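Local coordinates for VgrG protein (Vibrio cholerae, PDB 4DTH) that probably cross-links actin through its toxin domain, which binds ATP and magnesium ions, at residues Phe16-Ser24 against Asn335-Pro344; Tyr230-Leu241 against Trp275-Ile286. All coordinates share one frame; numbering follows the deposited sequence. Where two conformers were deposited one is given.

Contact 1 (Phe16-Ser24 against Asn335-Pro344); sequences FPTHFPKSS and NATVGDKHSP. With ATP (adenosine-5'-triphosphate), chain B.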
loop_
_atom_site.group_PDB
_atom_site.type_symbol
_atom_site.label_atom_id
_atom_site.label_comp_id
_atom_site.label_asym_id
_atom_site.label_seq_id
_atom_site.Cartn_x
_atom_site.Cartn_y
_atom_site.Cartn_z
ATOM N N PHE A 16 11.133 6.711 1.172
ATOM C CA PHE A 16 10.380 7.156 0.022
ATOM C C PHE A 16 10.356 8.672 -0.031
ATOM O O PHE A 16 10.098 9.308 1.003
ATOM C CB PHE A 16 8.915 6.704 0.130
ATOM C CG PHE A 16 8.646 5.224 -0.005
ATOM C CD1 PHE A 16 9.255 4.477 -1.006
ATOM C CD2 PHE A 16 7.737 4.588 0.832
ATOM C CE1 PHE A 16 8.972 3.115 -1.158
ATOM C CE2 PHE A 16 7.459 3.222 0.686
ATOM C CZ PHE A 16 8.083 2.492 -0.304
ATOM N N PRO A 17 10.505 9.261 -1.243
ATOM C CA PRO A 17 10.227 10.700 -1.368
ATOM C C PRO A 17 8.749 10.884 -0.952
ATOM O O PRO A 17 7.932 9.966 -1.133
ATOM C CB PRO A 17 10.411 10.990 -2.857
ATOM C CG PRO A 17 10.364 9.670 -3.534
ATOM C CD PRO A 17 10.740 8.622 -2.560
ATOM N N THR A 18 8.422 12.021 -0.344
ATOM C CA THR A 18 7.063 12.282 0.146
ATOM C C THR A 18 6.321 13.276 -0.742
ATOM O O THR A 18 5.088 13.264 -0.764
ATOM C CB THR A 18 7.114 12.807 1.592
ATOM O OG1 THR A 18 7.976 13.947 1.638
ATOM C CG2 THR A 18 7.572 11.754 2.590
ATOM N N HIS A 19 7.060 14.150 -1.454
ATOM C CA HIS A 19 6.449 15.187 -2.287
ATOM C C HIS A 19 6.514 14.954 -3.792
ATOM O O HIS A 19 7.576 14.648 -4.332
ATOM C CB HIS A 19 7.016 16.578 -1.949
ATOM C CG HIS A 19 6.253 17.688 -2.609
ATOM N ND1 HIS A 19 5.116 18.222 -2.031
ATOM C CD2 HIS A 19 6.426 18.250 -3.830
ATOM C CE1 HIS A 19 4.670 19.125 -2.888
ATOM N NE2 HIS A 19 5.429 19.175 -3.986
ATOM N N PHE A 20 5.381 15.177 -4.469
ATOM C CA PHE A 20 5.252 15.121 -5.929
ATOM C C PHE A 20 4.477 16.326 -6.433
ATOM O O PHE A 20 3.563 16.780 -5.745
ATOM C CB PHE A 20 4.626 13.799 -6.408
ATOM C CG PHE A 20 5.589 12.653 -6.184
ATOM C CD1 PHE A 20 6.606 12.385 -7.097
ATOM C CD2 PHE A 20 5.533 11.892 -5.020
ATOM C CE1 PHE A 20 7.538 11.361 -6.856
ATOM C CE2 PHE A 20 6.466 10.867 -4.781
ATOM C CZ PHE A 20 7.459 10.608 -5.702
ATOM N N PRO A 21 4.826 16.875 -7.624
ATOM C CA PRO A 21 4.079 18.049 -8.121
ATOM C C PRO A 21 2.595 17.770 -8.354
ATOM O O PRO A 21 1.755 18.629 -8.075
ATOM C CB PRO A 21 4.781 18.395 -9.439
ATOM C CG PRO A 21 5.490 17.138 -9.841
ATOM C CD PRO A 21 5.900 16.479 -8.565
ATOM N N LYS A 22 2.275 16.545 -8.843
ATOM C CA LYS A 22 0.908 16.133 -9.150
ATOM C C LYS A 22 0.702 14.709 -8.619
ATOM O O LYS A 22 1.325 14.334 -7.623
ATOM C CB LYS A 22 0.661 16.199 -10.677
ATOM C CG LYS A 22 0.778 17.603 -11.282
ATOM C CD LYS A 22 0.808 17.543 -12.802
ATOM C CE LYS A 22 2.193 17.307 -13.357
ATOM N NZ LYS A 22 2.151 16.849 -14.766
ATOM N N SER A 23 -0.133 13.916 -9.310
ATOM C CA SER A 23 -0.399 12.539 -8.904
ATOM C C SER A 23 0.830 11.652 -8.994
ATOM O O SER A 23 1.671 11.844 -9.878
ATOM C CB SER A 23 -1.566 11.938 -9.674
ATOM O OG SER A 23 -1.298 11.907 -11.064
ATOM N N SER A 24 0.945 10.704 -8.049
ATOM C CA SER A 24 2.084 9.793 -7.977
ATOM C C SER A 24 1.658 8.329 -7.993
ATOM O O SER A 24 0.504 8.010 -7.687
ATOM C CB SER A 24 2.901 10.081 -6.726
ATOM O OG SER A 24 2.048 10.033 -5.596
ATOM N N ASN A 335 2.367 11.187 5.463
ATOM C CA ASN A 335 3.283 12.310 5.275
ATOM C C ASN A 335 3.496 12.651 3.796
ATOM O O ASN A 335 4.439 13.375 3.461
ATOM C CB ASN A 335 4.622 11.988 5.963
ATOM C CG ASN A 335 5.311 10.737 5.462
ATOM O OD1 ASN A 335 4.760 9.937 4.686
ATOM N ND2 ASN A 335 6.537 10.529 5.912
ATOM N N ALA A 336 2.636 12.129 2.899
ATOM C CA ALA A 336 2.753 12.386 1.460
ATOM C C ALA A 336 2.110 13.729 1.121
ATOM O O ALA A 336 1.060 14.074 1.676
ATOM C CB ALA A 336 2.091 11.276 0.666
ATOM N N THR A 337 2.752 14.501 0.240
ATOM C CA THR A 337 2.255 15.823 -0.154
ATOM C C THR A 337 2.286 16.025 -1.669
ATOM O O THR A 337 3.009 15.321 -2.383
ATOM C CB THR A 337 2.996 16.948 0.590
ATOM O OG1 THR A 337 4.367 16.925 0.210
ATOM C CG2 THR A 337 2.859 16.873 2.118
ATOM N N VAL A 338 1.499 17.000 -2.159
ATOM C CA VAL A 338 1.365 17.328 -3.580
ATOM C C VAL A 338 1.388 18.857 -3.785
ATOM O O VAL A 338 1.220 19.608 -2.820
ATOM C CB VAL A 338 0.085 16.637 -4.150
ATOM C CG1 VAL A 338 -0.507 17.358 -5.353
ATOM C CG2 VAL A 338 0.366 15.197 -4.510
ATOM N N GLY A 339 1.636 19.279 -5.027
ATOM C CA GLY A 339 1.607 20.681 -5.426
ATOM C C GLY A 339 2.934 21.388 -5.318
ATOM O O GLY A 339 3.975 20.847 -5.712
ATOM N N ASP A 340 2.892 22.621 -4.790
ATOM C CA ASP A 340 4.077 23.448 -4.612
ATOM C C ASP A 340 4.871 22.903 -3.437
ATOM O O ASP A 340 4.351 22.834 -2.326
ATOM C CB ASP A 340 3.667 24.909 -4.363
ATOM C CG ASP A 340 4.789 25.934 -4.270
ATOM O OD1 ASP A 340 5.968 25.508 -4.082
ATOM O OD2 ASP A 340 4.507 27.147 -4.364
ATOM N N LYS A 341 6.162 22.591 -3.673
ATOM C CA LYS A 341 7.103 22.030 -2.687
ATOM C C LYS A 341 7.229 22.956 -1.466
ATOM O O LYS A 341 7.551 22.477 -0.333
ATOM C CB LYS A 341 8.483 21.923 -3.339
ATOM C CG LYS A 341 8.789 20.540 -3.812
ATOM C CD LYS A 341 9.381 20.514 -5.204
ATOM C CE LYS A 341 8.828 19.380 -6.042
ATOM N NZ LYS A 341 9.703 18.179 -6.010
ATOM N N HIS A 342 7.006 24.257 -1.731
ATOM C CA HIS A 342 7.146 25.304 -0.750
ATOM C C HIS A 342 5.919 25.497 0.146
ATOM O O HIS A 342 6.054 25.924 1.295
ATOM C CB HIS A 342 7.553 26.557 -1.478
ATOM C CG HIS A 342 7.831 27.649 -0.557
ATOM N ND1 HIS A 342 8.915 27.614 0.298
ATOM C CD2 HIS A 342 7.076 28.716 -0.299
ATOM C CE1 HIS A 342 8.797 28.712 1.020
ATOM N NE2 HIS A 342 7.711 29.413 0.677
ATOM N N SER A 343 4.709 25.218 -0.403
ATOM C CA SER A 343 3.438 25.313 0.328
ATOM C C SER A 343 2.745 23.977 0.025
ATOM O O SER A 343 1.833 23.935 -0.811
ATOM C CB SER A 343 2.621 26.524 -0.132
ATOM O OG SER A 343 1.535 26.765 0.754
ATOM N N PRO A 344 3.276 22.844 0.564
ATOM C CA PRO A 344 2.731 21.525 0.181
ATOM C C PRO A 344 1.316 21.258 0.648
ATOM O O PRO A 344 0.907 21.744 1.700
ATOM C CB PRO A 344 3.727 20.516 0.767
ATOM C CG PRO A 344 4.830 21.305 1.356
ATOM C CD PRO A 344 4.353 22.697 1.564
HETATM P PG ATP B . 0.512 -2.270 4.204
HETATM O O1G ATP B . -0.550 -2.323 3.152
HETATM O O2G ATP B . 0.117 -1.350 5.324
HETATM O O3G ATP B . 0.806 -3.625 4.783
HETATM P PB ATP B . 3.222 -1.342 3.895
HETATM O O1B ATP B . 3.210 -0.626 5.187
HETATM O O2B ATP B . 4.041 -2.601 4.051
HETATM O O3B ATP B . 1.830 -1.697 3.497
HETATM P PA ATP B . 3.733 1.034 2.444
HETATM O O1A ATP B . 2.807 1.658 3.413
HETATM O O2A ATP B . 5.098 1.707 2.609
HETATM O O3A ATP B . 3.865 -0.417 2.754
HETATM O "O5'" ATP B . 3.149 1.245 0.964
HETATM C "C5'" ATP B . 4.045 0.937 -0.116
HETATM C "C4'" ATP B . 3.469 1.302 -1.459
HETATM O "O4'" ATP B . 3.093 2.710 -1.475
HETATM C "C3'" ATP B . 4.458 1.136 -2.614
HETATM O "O3'" ATP B . 3.821 0.724 -3.822
HETATM C "C2'" ATP B . 5.041 2.537 -2.731
HETATM O "O2'" ATP B . 5.707 2.786 -3.958
HETATM C "C1'" ATP B . 3.773 3.345 -2.548
HETATM N N9 ATP B . 3.943 4.769 -2.246
HETATM C C8 ATP B . 4.614 5.316 -1.185
HETATM N N7 ATP B . 4.588 6.627 -1.169
HETATM C C5 ATP B . 3.854 6.965 -2.297
HETATM C C6 ATP B . 3.451 8.199 -2.844
HETATM N N6 ATP B . 3.745 9.390 -2.305
HETATM N N1 ATP B . 2.707 8.171 -3.974
HETATM C C2 ATP B . 2.390 6.991 -4.513
HETATM N N3 ATP B . 2.708 5.770 -4.090
HETATM C C4 ATP B . 3.451 5.819 -2.970
HETATM O O HOH W 1 6.298 16.048 1.829
#
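Segments 16-24 and 335-344 pair briefly in parallel about H19 and T337, secured by T337, whose N donates to T18 O (2.8 Å) and whose O receives F20 N. Beyond it the pairing frays: G339 N makes weak bonds to both F20 O and P21 O, and the positive phi of G339 marks the corner at which the chain turns away. H19 illustrates how one imidazole can tie its own strand to the partner strand and to the corner that follows it. With CG anti to the backbone N (chi1 -170°), the ring swings across to the partner strand, where both nitrogens are engaged close to the ring plane. H19 ND1 pairs with T337 OG1 at 2.7 Å, a bond in which either atom could be the donor, while H19 NE2 donates to G339 O at 2.8 Å, reaching that carbonyl from above its plane. These two bonds fix the ring's rotation. One face receives K341, whose CA lies 3.9 Å from the H19 ring centroid in a CH-pi contact and whose CG presses on CD2. T337 OG1 also shares a water with T18 OG1, and T18 CB packs at 3.3 Å from N335 O. At the adenine end, S24 OG donates to N1 of ATP (2.6 Å), F16 lays a ring face over C8, and A336 CB and the F20 ring approach N6, so the contact contributes part of the adenine end of the pocket. Strand 337-338 continues the pairing to strand 343-352, A336 and V338 packing on A347, while F16 and F20 rest on P95 of strand 85-97.

Contact 2 (Tyr230-Leu241 against Trp275-Ile286); sequences YLTSIYLKTAEL and WEILPRTKPSKI. With ATP (adenosine-5'-triphosphate), chain B.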
loop_
_atom_site.group_PDB
_atom_site.type_symbol
_atom_site.label_atom_id
_atom_site.label_comp_id
_atom_site.label_asym_id
_atom_site.label_seq_id
_atom_site.Cartn_x
_atom_site.Cartn_y
_atom_site.Cartn_z
ATOM N N TYR A 230 -16.181 11.907 0.865
ATOM C CA TYR A 230 -15.028 11.024 1.023
ATOM C C TYR A 230 -15.061 10.337 2.394
ATOM O O TYR A 230 -15.041 9.101 2.459
ATOM C CB TYR A 230 -13.722 11.823 0.826
ATOM C CG TYR A 230 -12.470 10.994 1.028
ATOM C CD1 TYR A 230 -12.065 10.061 0.075
ATOM C CD2 TYR A 230 -11.717 11.106 2.192
ATOM C CE1 TYR A 230 -10.928 9.281 0.266
ATOM C CE2 TYR A 230 -10.567 10.342 2.387
ATOM C CZ TYR A 230 -10.179 9.429 1.421
ATOM O OH TYR A 230 -9.065 8.659 1.625
ATOM N N LEU A 231 -15.115 11.135 3.482
ATOM C CA LEU A 231 -15.131 10.601 4.849
ATOM C C LEU A 231 -16.368 9.762 5.119
ATOM O O LEU A 231 -16.233 8.658 5.641
ATOM C CB LEU A 231 -15.012 11.723 5.891
ATOM C CG LEU A 231 -13.635 12.362 6.036
ATOM C CD1 LEU A 231 -13.670 13.474 7.075
ATOM C CD2 LEU A 231 -12.558 11.309 6.414
ATOM N N THR A 232 -17.568 10.255 4.744
ATOM C CA THR A 232 -18.793 9.479 4.964
ATOM C C THR A 232 -18.716 8.136 4.238
ATOM O O THR A 232 -19.069 7.127 4.833
ATOM C CB THR A 232 -20.059 10.275 4.617
ATOM O OG1 THR A 232 -20.055 11.509 5.339
ATOM C CG2 THR A 232 -21.321 9.511 4.962
ATOM N N SER A 233 -18.221 8.115 2.980
ATOM C CA SER A 233 -18.088 6.863 2.223
ATOM C C SER A 233 -17.184 5.869 2.963
ATOM O O SER A 233 -17.537 4.699 3.076
ATOM C CB SER A 233 -17.568 7.127 0.813
ATOM O OG SER A 233 -18.532 7.872 0.077
ATOM N N ILE A 234 -16.050 6.346 3.506
ATOM C CA ILE A 234 -15.117 5.501 4.261
ATOM C C ILE A 234 -15.758 4.998 5.558
ATOM O O ILE A 234 -15.650 3.811 5.864
ATOM C CB ILE A 234 -13.767 6.221 4.509
ATOM C CG1 ILE A 234 -12.979 6.329 3.184
ATOM C CG2 ILE A 234 -12.929 5.488 5.607
ATOM C CD1 ILE A 234 -11.673 7.070 3.277
ATOM N N TYR A 235 -16.409 5.904 6.319
ATOM C CA TYR A 235 -17.042 5.536 7.593
ATOM C C TYR A 235 -18.138 4.490 7.381
ATOM O O TYR A 235 -18.187 3.507 8.121
ATOM C CB TYR A 235 -17.629 6.768 8.309
ATOM C CG TYR A 235 -16.644 7.696 8.996
ATOM C CD1 TYR A 235 -15.390 7.959 8.442
ATOM C CD2 TYR A 235 -17.013 8.412 10.130
ATOM C CE1 TYR A 235 -14.523 8.888 9.019
ATOM C CE2 TYR A 235 -16.148 9.328 10.725
ATOM C CZ TYR A 235 -14.918 9.586 10.150
ATOM O OH TYR A 235 -14.072 10.470 10.768
ATOM N N LEU A 236 -18.997 4.691 6.353
ATOM C CA LEU A 236 -20.086 3.767 6.028
ATOM C C LEU A 236 -19.554 2.414 5.567
ATOM O O LEU A 236 -20.071 1.388 6.003
ATOM C CB LEU A 236 -21.050 4.360 4.981
ATOM C CG LEU A 236 -21.884 5.568 5.418
ATOM C CD1 LEU A 236 -22.780 6.038 4.268
ATOM C CD2 LEU A 236 -22.724 5.264 6.664
ATOM N N LYS A 237 -18.508 2.408 4.716
ATOM C CA LYS A 237 -17.882 1.165 4.258
ATOM C C LYS A 237 -17.252 0.395 5.430
ATOM O O LYS A 237 -17.374 -0.834 5.486
ATOM C CB LYS A 237 -16.852 1.423 3.140
ATOM C CG LYS A 237 -16.226 0.147 2.557
ATOM C CD LYS A 237 -17.231 -0.720 1.797
ATOM C CE LYS A 237 -16.535 -1.855 1.093
ATOM N NZ LYS A 237 -17.511 -2.639 0.298
ATOM N N THR A 238 -16.599 1.122 6.370
ATOM C CA THR A 238 -15.984 0.493 7.547
ATOM C C THR A 238 -17.071 -0.207 8.378
ATOM O O THR A 238 -16.884 -1.355 8.787
ATOM C CB THR A 238 -15.145 1.497 8.341
ATOM O OG1 THR A 238 -14.128 2.014 7.479
ATOM C CG2 THR A 238 -14.466 0.849 9.557
ATOM N N ALA A 239 -18.214 0.475 8.594
ATOM C CA ALA A 239 -19.337 -0.092 9.329
ATOM C C ALA A 239 -19.886 -1.331 8.596
ATOM O O ALA A 239 -20.102 -2.369 9.230
ATOM C CB ALA A 239 -20.421 0.957 9.520
ATOM N N GLU A 240 -20.012 -1.255 7.246
ATOM C CA GLU A 240 -20.472 -2.393 6.437
ATOM C C GLU A 240 -19.541 -3.592 6.601
ATOM O O GLU A 240 -20.016 -4.711 6.840
ATOM C CB GLU A 240 -20.582 -1.988 4.952
ATOM C CG GLU A 240 -20.963 -3.123 4.008
ATOM C CD GLU A 240 -20.602 -2.849 2.560
ATOM O OE1 GLU A 240 -21.257 -1.987 1.933
ATOM O OE2 GLU A 240 -19.645 -3.481 2.057
ATOM N N LEU A 241 -18.221 -3.358 6.507
ATOM C CA LEU A 241 -17.226 -4.423 6.633
ATOM C C LEU A 241 -17.166 -4.996 8.039
ATOM O O LEU A 241 -17.017 -6.202 8.178
ATOM C CB LEU A 241 -15.842 -3.945 6.184
ATOM C CG LEU A 241 -15.723 -3.578 4.703
ATOM C CD1 LEU A 241 -14.420 -2.876 4.438
ATOM C CD2 LEU A 241 -15.849 -4.803 3.814
ATOM N N TRP A 275 -12.315 -3.807 0.020
ATOM C CA TRP A 275 -12.297 -2.384 -0.333
ATOM C C TRP A 275 -12.080 -2.215 -1.851
ATOM O O TRP A 275 -12.594 -1.254 -2.428
ATOM C CB TRP A 275 -11.167 -1.640 0.400
ATOM C CG TRP A 275 -11.468 -1.335 1.834
ATOM C CD1 TRP A 275 -11.159 -2.102 2.917
ATOM C CD2 TRP A 275 -12.088 -0.146 2.345
ATOM N NE1 TRP A 275 -11.537 -1.463 4.073
ATOM C CE2 TRP A 275 -12.153 -0.281 3.751
ATOM C CE3 TRP A 275 -12.650 0.998 1.747
ATOM C CZ2 TRP A 275 -12.750 0.683 4.572
ATOM C CZ3 TRP A 275 -13.218 1.968 2.564
ATOM C CH2 TRP A 275 -13.265 1.808 3.958
ATOM N N GLU A 276 -11.280 -3.128 -2.473
ATOM C CA GLU A 276 -10.853 -3.152 -3.897
ATOM C C GLU A 276 -9.808 -2.055 -4.142
ATOM O O GLU A 276 -8.678 -2.345 -4.537
ATOM C CB GLU A 276 -12.032 -3.046 -4.880
ATOM C CG GLU A 276 -12.996 -4.222 -4.786
ATOM C CD GLU A 276 -14.154 -4.182 -5.762
ATOM O OE1 GLU A 276 -15.201 -4.790 -5.449
ATOM O OE2 GLU A 276 -14.027 -3.539 -6.830
ATOM N N ILE A 277 -10.198 -0.804 -3.896
ATOM C CA ILE A 277 -9.343 0.373 -3.923
ATOM C C ILE A 277 -9.269 0.743 -2.437
ATOM O O ILE A 277 -10.225 1.274 -1.860
ATOM C CB ILE A 277 -9.894 1.504 -4.832
ATOM C CG1 ILE A 277 -9.968 1.015 -6.300
ATOM C CG2 ILE A 277 -9.015 2.757 -4.713
ATOM C CD1 ILE A 277 -10.733 1.924 -7.296
ATOM N N LEU A 278 -8.155 0.378 -1.815
ATOM C CA LEU A 278 -7.966 0.529 -0.378
ATOM C C LEU A 278 -7.375 1.879 0.044
ATOM O O LEU A 278 -6.227 2.163 -0.294
ATOM C CB LEU A 278 -7.070 -0.627 0.132
ATOM C CG LEU A 278 -6.683 -0.635 1.614
ATOM C CD1 LEU A 278 -7.885 -0.930 2.505
ATOM C CD2 LEU A 278 -5.560 -1.648 1.874
ATOM N N PRO A 279 -8.110 2.701 0.831
ATOM C CA PRO A 279 -7.507 3.945 1.346
ATOM C C PRO A 279 -6.259 3.622 2.183
ATOM O O PRO A 279 -6.280 2.686 2.996
ATOM C CB PRO A 279 -8.620 4.536 2.214
ATOM C CG PRO A 279 -9.901 3.949 1.628
ATOM C CD PRO A 279 -9.491 2.534 1.324
ATOM N N ARG A 280 -5.153 4.330 1.917
ATOM C CA ARG A 280 -3.886 4.093 2.605
ATOM C C ARG A 280 -3.485 5.246 3.503
ATOM O O ARG A 280 -2.418 5.192 4.116
ATOM C CB ARG A 280 -2.753 3.802 1.589
ATOM C CG ARG A 280 -2.883 2.463 0.868
ATOM C CD ARG A 280 -2.505 1.243 1.704
ATOM N NE ARG A 280 -1.120 1.283 2.182
ATOM C CZ ARG A 280 -0.772 1.527 3.442
ATOM N NH1 ARG A 280 -1.700 1.759 4.361
ATOM N NH2 ARG A 280 0.503 1.536 3.793
ATOM N N THR A 281 -4.313 6.296 3.570
ATOM C CA THR A 281 -3.993 7.471 4.379
ATOM C C THR A 281 -5.012 7.574 5.490
ATOM O O THR A 281 -6.201 7.321 5.272
ATOM C CB THR A 281 -3.932 8.732 3.488
ATOM O OG1 THR A 281 -2.952 8.539 2.468
ATOM C CG2 THR A 281 -3.603 10.025 4.277
ATOM N N LYS A 282 -4.535 7.945 6.688
ATOM C CA LYS A 282 -5.364 8.148 7.876
ATOM C C LYS A 282 -6.508 9.127 7.545
ATOM O O LYS A 282 -6.232 10.268 7.162
ATOM C CB LYS A 282 -4.488 8.689 9.027
ATOM C CG LYS A 282 -5.214 8.946 10.352
ATOM C CD LYS A 282 -4.283 9.622 11.389
ATOM C CE LYS A 282 -3.212 8.700 11.947
ATOM N NZ LYS A 282 -2.400 9.375 12.991
ATOM N N PRO A 283 -7.788 8.681 7.645
ATOM C CA PRO A 283 -8.909 9.564 7.289
ATOM C C PRO A 283 -8.918 10.933 7.968
ATOM O O PRO A 283 -9.200 11.930 7.305
ATOM C CB PRO A 283 -10.138 8.723 7.662
ATOM C CG PRO A 283 -9.687 7.334 7.430
ATOM C CD PRO A 283 -8.278 7.330 7.994
ATOM N N SER A 284 -8.561 10.992 9.266
ATOM C CA SER A 284 -8.572 12.251 10.025
ATOM C C SER A 284 -7.649 13.352 9.463
ATOM O O SER A 284 -7.901 14.528 9.729
ATOM C CB SER A 284 -8.302 11.994 11.505
ATOM O OG SER A 284 -6.965 11.586 11.716
ATOM N N LYS A 285 -6.640 12.988 8.638
ATOM C CA LYS A 285 -5.723 13.966 8.026
ATOM C C LYS A 285 -6.449 14.930 7.079
ATOM O O LYS A 285 -6.081 16.108 7.012
ATOM C CB LYS A 285 -4.574 13.270 7.279
ATOM C CG LYS A 285 -3.556 12.527 8.171
ATOM C CD LYS A 285 -2.608 13.438 8.975
ATOM C CE LYS A 285 -1.534 14.109 8.148
ATOM N NZ LYS A 285 -0.634 14.939 8.988
ATOM N N ILE A 286 -7.484 14.443 6.363
ATOM C CA ILE A 286 -8.237 15.265 5.403
ATOM C C ILE A 286 -8.913 16.512 5.996
ATOM O O ILE A 286 -9.060 17.505 5.283
ATOM C CB ILE A 286 -9.141 14.436 4.453
ATOM C CG1 ILE A 286 -9.336 15.167 3.092
ATOM C CG2 ILE A 286 -10.475 14.073 5.127
ATOM C CD1 ILE A 286 -10.056 14.403 2.012
HETATM P PG ATP B . 0.512 -2.270 4.204
HETATM O O1G ATP B . -0.550 -2.323 3.152
HETATM O O2G ATP B . 0.117 -1.350 5.324
HETATM O O3G ATP B . 0.806 -3.625 4.783
HETATM P PB ATP B . 3.222 -1.342 3.895
HETATM O O1B ATP B . 3.210 -0.626 5.187
HETATM O O2B ATP B . 4.041 -2.601 4.051
HETATM O O3B ATP B . 1.830 -1.697 3.497
HETATM P PA ATP B . 3.733 1.034 2.444
HETATM O O1A ATP B . 2.807 1.658 3.413
HETATM O O2A ATP B . 5.098 1.707 2.609
HETATM O O3A ATP B . 3.865 -0.417 2.754
HETATM O "O5'" ATP B . 3.149 1.245 0.964
HETATM C "C5'" ATP B . 4.045 0.937 -0.116
HETATM C "C4'" ATP B . 3.469 1.302 -1.459
HETATM O "O4'" ATP B . 3.093 2.710 -1.475
HETATM C "C3'" ATP B . 4.458 1.136 -2.614
HETATM O "O3'" ATP B . 3.821 0.724 -3.822
HETATM C "C2'" ATP B . 5.041 2.537 -2.731
HETATM O "O2'" ATP B . 5.707 2.786 -3.958
HETATM C "C1'" ATP B . 3.773 3.345 -2.548
HETATM N N9 ATP B . 3.943 4.769 -2.246
HETATM C C8 ATP B . 4.614 5.316 -1.185
HETATM N N7 ATP B . 4.588 6.627 -1.169
HETATM C C5 ATP B . 3.854 6.965 -2.297
HETATM C C6 ATP B . 3.451 8.199 -2.844
HETATM N N6 ATP B . 3.745 9.390 -2.305
HETATM N N1 ATP B . 2.707 8.171 -3.974
HETATM C C2 ATP B . 2.390 6.991 -4.513
HETATM N N3 ATP B . 2.708 5.770 -4.090
HETATM C C4 ATP B . 3.451 5.819 -2.970
HETATM O O HOH W 2 -6.415 7.380 1.568
HETATM O O HOH W 3 -8.017 8.992 4.008
#
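The W275 indole is held between K237 and L241 on one face and the CD of P279 on the other. K237 CG sits 3.6 Å from the centroid of its six-membered ring and L241 CD1 equally close to that of the five-membered ring, both as CH-pi contacts. The indole is thus a knob in a hole formed by I234, K237, T238 and L241. T238 OG1 and I234 O lie at its edge; T238 OG1 donates to I234 O (2.9 Å), which also accepts T238 N from the opposite face of its plane. K237 CB and CG rest on the indole, its chi1 of -176° turning the chain toward the ring, and NZ forms a salt bridge with E240. The Y230 ring has I234 CD1 over one face and a water in plane at its edge. I234 CD1 also reaches P279 CG, and L231 CD2 touches P283 and I286. Y230 CD2 meets I286 CD1 at 3.7 Å, and its OH binds two waters that reach N and O of T281, next to R280, whose guanidinium lies against the ATP phosphates. Helix 221-245 packs against the end of helix 269-275, strand 277-279 and the loop and helical residues that follow, with F322 of helix 312-323 against I234 and P283.

Read from the N terminus, the chain enters contact 1 at 16-24 and returns to it only at 335-344, closing a loop of 310 intervening residues that contains much of the domain. Contact 2 is nested inside that loop: segment 230-241 meets 275-286, with 33 residues between. The two do not touch, their centres being about 22 Å apart, yet strand 343-352 links them, pairing with strand 337-338 of contact 1 and strand 277-279 of contact 2. ATP spans them as well, its adenine at contact 1 and its phosphates beside R280. Segments far apart in the chain thus meet at one nucleotide, and contact 2 joins helix 221-245 to the strand and loop that carry R280.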